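Tylactone synthase starter module and modules 1 & 2 (Streptomyces fradiae, PDB 2Z5L) probably catalyses the NADPH-dependent reduction of a beta-keto group on a growing polyketide chain, as the first ketoreductase of the tylosin polyketide synthase. Local coordinates at residues T68-R73 with A222-R227. Residues are numbered along the deposited sequence; the frame is centred on the assembly and turned at random.
Sequences TVLSER and AVLAGR
Arg73 NE lies 3.9 Å from Ala222 N, in the last turn of helix 214-224, and makes a long, weak ion pair with Glu218 OE1 one turn earlier on the same helix. The guanidinium lays one face over the backbone of Ala222, whose N sits 3.7 Å above the guanidinium plane, displaced toward its rim, and the methyl carbon Ala222 CB lies 3.8 Å from Arg73 NH2. This approach to Ala222 is van der Waals in kind. A chi1 of -69° sets CG of Arg73 beside the backbone N, and the extended run from CG to NE carries the guanidinium to the helix. On the buried side, at Leu70, the contact turns apolar: Leu70 CD2 presses on Leu224 CD1 at 3.5 Å, tighter than usual for two methyl groups, and the two leucine side chains cross at about a right angle. Leu224 also rests on Trp143 and Ile184 of strands 140-147 and 180-186, and Val69 carries the packing back along helix 214-224 to Leu217 and Ala221. Both segments are helix ends, Glu72 and Ala225 being the first residues to leave helical geometry, and Arg73 CA and Ala225 CA stay 8.3 Å apart. The pairing thus illustrates how helix 214-224, packed on those strands, can be joined through side chains to the end of helix 60-71, in what is probably the Rossmann-like structural subdomain of the ketoreductase: a close leucine pair supplies the apolar part, and an exposed arginine combines contact over a guanidinium face with a weak electrostatic attraction.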
ATOM      1  N   THR A  68      24.776   2.886  20.516  1.00 57.51           N
ATOM      2  CA  THR A  68      26.134   3.353  20.255  1.00 58.45           C
ATOM      3  C   THR A  68      26.187   4.345  19.097  1.00 59.66           C
ATOM      4  O   THR A  68      26.673   5.469  19.242  1.00 59.48           O
ATOM      5  CB  THR A  68      27.068   2.171  19.923  1.00 58.42           C
ATOM      6  OG1 THR A  68      26.948   1.170  20.941  1.00 57.68           O
ATOM      7  CG2 THR A  68      28.515   2.640  19.848  1.00 59.13           C
ATOM      8  N   VAL A  69      25.684   3.916  17.944  1.00 61.23           N
ATOM      9  CA  VAL A  69      25.676   4.749  16.749  1.00 61.95           C
ATOM     10  C   VAL A  69      24.978   6.088  16.993  1.00 62.10           C
ATOM     11  O   VAL A  69      25.489   7.143  16.613  1.00 61.37           O
ATOM     12  CB  VAL A  69      24.979   4.023  15.578  1.00 62.78           C
ATOM     13  CG1 VAL A  69      25.068   4.865  14.321  1.00 63.22           C
ATOM     14  CG2 VAL A  69      25.622   2.663  15.353  1.00 63.18           C
ATOM     15  N   LEU A  70      23.812   6.039  17.634  1.00 62.29           N
ATOM     16  CA  LEU A  70      23.045   7.247  17.924  1.00 63.19           C
ATOM     17  C   LEU A  70      23.761   8.189  18.898  1.00 65.06           C
ATOM     18  O   LEU A  70      23.822   9.401  18.672  1.00 64.13           O
ATOM     19  CB  LEU A  70      21.664   6.877  18.481  1.00 61.11           C
ATOM     20  CG  LEU A  70      20.701   6.176  17.520  1.00 59.49           C
ATOM     21  CD1 LEU A  70      19.436   5.757  18.257  1.00 57.23           C
ATOM     22  CD2 LEU A  70      20.366   7.111  16.373  1.00 56.49           C
ATOM     23  N   SER A  71      24.294   7.631  19.983  1.00 67.37           N
ATOM     24  CA  SER A  71      25.003   8.423  20.985  1.00 69.73           C
ATOM     25  C   SER A  71      26.209   9.122  20.369  1.00 70.95           C
ATOM     26  O   SER A  71      26.496  10.278  20.686  1.00 70.95           O
ATOM     27  CB  SER A  71      25.465   7.536  22.144  1.00 70.20           C
ATOM     28  OG  SER A  71      24.365   7.079  22.912  1.00 71.93           O
ATOM     29  N   GLU A  72      26.918   8.421  19.493  1.00 72.19           N
ATOM     30  CA  GLU A  72      28.075   9.013  18.845  1.00 74.18           C
ATOM     31  C   GLU A  72      27.637  10.143  17.925  1.00 74.54           C
ATOM     32  O   GLU A  72      28.421  10.617  17.103  1.00 76.06           O
ATOM     33  CB  GLU A  72      28.834   7.967  18.034  1.00 75.27           C
ATOM     34  CG  GLU A  72      29.421   6.840  18.862  1.00 77.97           C
ATOM     35  CD  GLU A  72      30.279   5.912  18.029  1.00 79.16           C
ATOM     36  OE1 GLU A  72      29.768   5.368  17.026  1.00 79.79           O
ATOM     37  OE2 GLU A  72      31.466   5.730  18.377  1.00 80.29           O
ATOM     38  N   ARG A  73      26.386  10.572  18.060  1.00 73.48           N
ATOM     39  CA  ARG A  73      25.854  11.652  17.236  1.00 73.18           C
ATOM     40  C   ARG A  73      25.180  12.708  18.090  1.00 72.92           C
ATOM     41  O   ARG A  73      24.413  13.535  17.591  1.00 73.22           O
ATOM     42  CB  ARG A  73      24.862  11.099  16.217  1.00 72.54           C
ATOM     43  CG  ARG A  73      25.519  10.261  15.150  1.00 72.44           C
ATOM     44  CD  ARG A  73      24.493   9.644  14.238  1.00 72.75           C
ATOM     45  NE  ARG A  73      25.111   9.177  13.006  1.00 72.65           N
ATOM     46  CZ  ARG A  73      25.534   9.981  12.038  1.00 72.87           C
ATOM     47  NH1 ARG A  73      25.401  11.295  12.159  1.00 72.53           N
ATOM     48  NH2 ARG A  73      26.100   9.468  10.953  1.00 73.31           N
ATOM     49  N   ALA A 222      22.302   8.472  10.338  1.00 59.15           N
ATOM     50  CA  ALA A 222      22.466   9.648   9.492  1.00 60.21           C
ATOM     51  C   ALA A 222      21.108  10.123   8.998  1.00 60.28           C
ATOM     52  O   ALA A 222      20.816  11.318   9.001  1.00 60.40           O
ATOM     53  CB  ALA A 222      23.366   9.318   8.315  1.00 60.18           C
ATOM     54  N   VAL A 223      20.280   9.175   8.574  1.00 61.01           N
ATOM     55  CA  VAL A 223      18.946   9.493   8.076  1.00 60.47           C
ATOM     56  C   VAL A 223      18.149  10.207   9.156  1.00 60.05           C
ATOM     57  O   VAL A 223      17.442  11.169   8.881  1.00 59.69           O
ATOM     58  CB  VAL A 223      18.183   8.217   7.671  1.00 60.87           C
ATOM     59  CG1 VAL A 223      16.827   8.584   7.097  1.00 61.40           C
ATOM     60  CG2 VAL A 223      18.995   7.419   6.673  1.00 60.34           C
ATOM     61  N   LEU A 224      18.265   9.724  10.387  1.00 60.31           N
ATOM     62  CA  LEU A 224      17.546  10.322  11.502  1.00 60.58           C
ATOM     63  C   LEU A 224      17.972  11.767  11.717  1.00 61.31           C
ATOM     64  O   LEU A 224      17.142  12.640  11.971  1.00 60.80           O
ATOM     65  CB  LEU A 224      17.796   9.513  12.771  1.00 59.41           C
ATOM     66  CG  LEU A 224      17.376   8.044  12.686  1.00 58.63           C
ATOM     67  CD1 LEU A 224      17.930   7.289  13.878  1.00 59.72           C
ATOM     68  CD2 LEU A 224      15.864   7.938  12.626  1.00 57.03           C
ATOM     69  N   ALA A 225      19.272  12.014  11.603  1.00 62.73           N
ATOM     70  CA  ALA A 225      19.818  13.353  11.788  1.00 65.30           C
ATOM     71  C   ALA A 225      20.072  14.037  10.451  1.00 67.30           C
ATOM     72  O   ALA A 225      20.836  15.000  10.372  1.00 68.45           O
ATOM     73  CB  ALA A 225      21.111  13.278  12.590  1.00 64.30           C
ATOM     74  N   GLY A 226      19.426  13.536   9.403  1.00 69.27           N
ATOM     75  CA  GLY A 226      19.607  14.111   8.083  1.00 71.40           C
ATOM     76  C   GLY A 226      19.088  15.530   7.966  1.00 73.31           C
ATOM     77  O   GLY A 226      18.219  15.949   8.734  1.00 73.51           O
ATOM     78  N   ARG A 227      19.630  16.269   7.000  1.00 74.63           N
ATOM     79  CA  ARG A 227      19.225  17.649   6.767  1.00 76.03           C
ATOM     80  C   ARG A 227      18.050  17.693   5.792  1.00 75.93           C
ATOM     81  O   ARG A 227      17.186  18.564   5.880  1.00 76.59           O
ATOM     82  CB  ARG A 227      20.396  18.470   6.210  1.00 77.76           C
ATOM     83  CG  ARG A 227      21.656  18.432   7.077  1.00 79.66           C
ATOM     84  CD  ARG A 227      22.593  19.594   6.761  1.00 81.76           C
ATOM     85  NE  ARG A 227      21.971  20.883   7.077  1.00 83.98           N
ATOM     86  CZ  ARG A 227      22.552  22.070   6.907  1.00 84.65           C
ATOM     87  NH1 ARG A 227      23.783  22.148   6.418  1.00 84.65           N
ATOM     88  NH2 ARG A 227      21.901  23.184   7.228  1.00 84.50           N
TER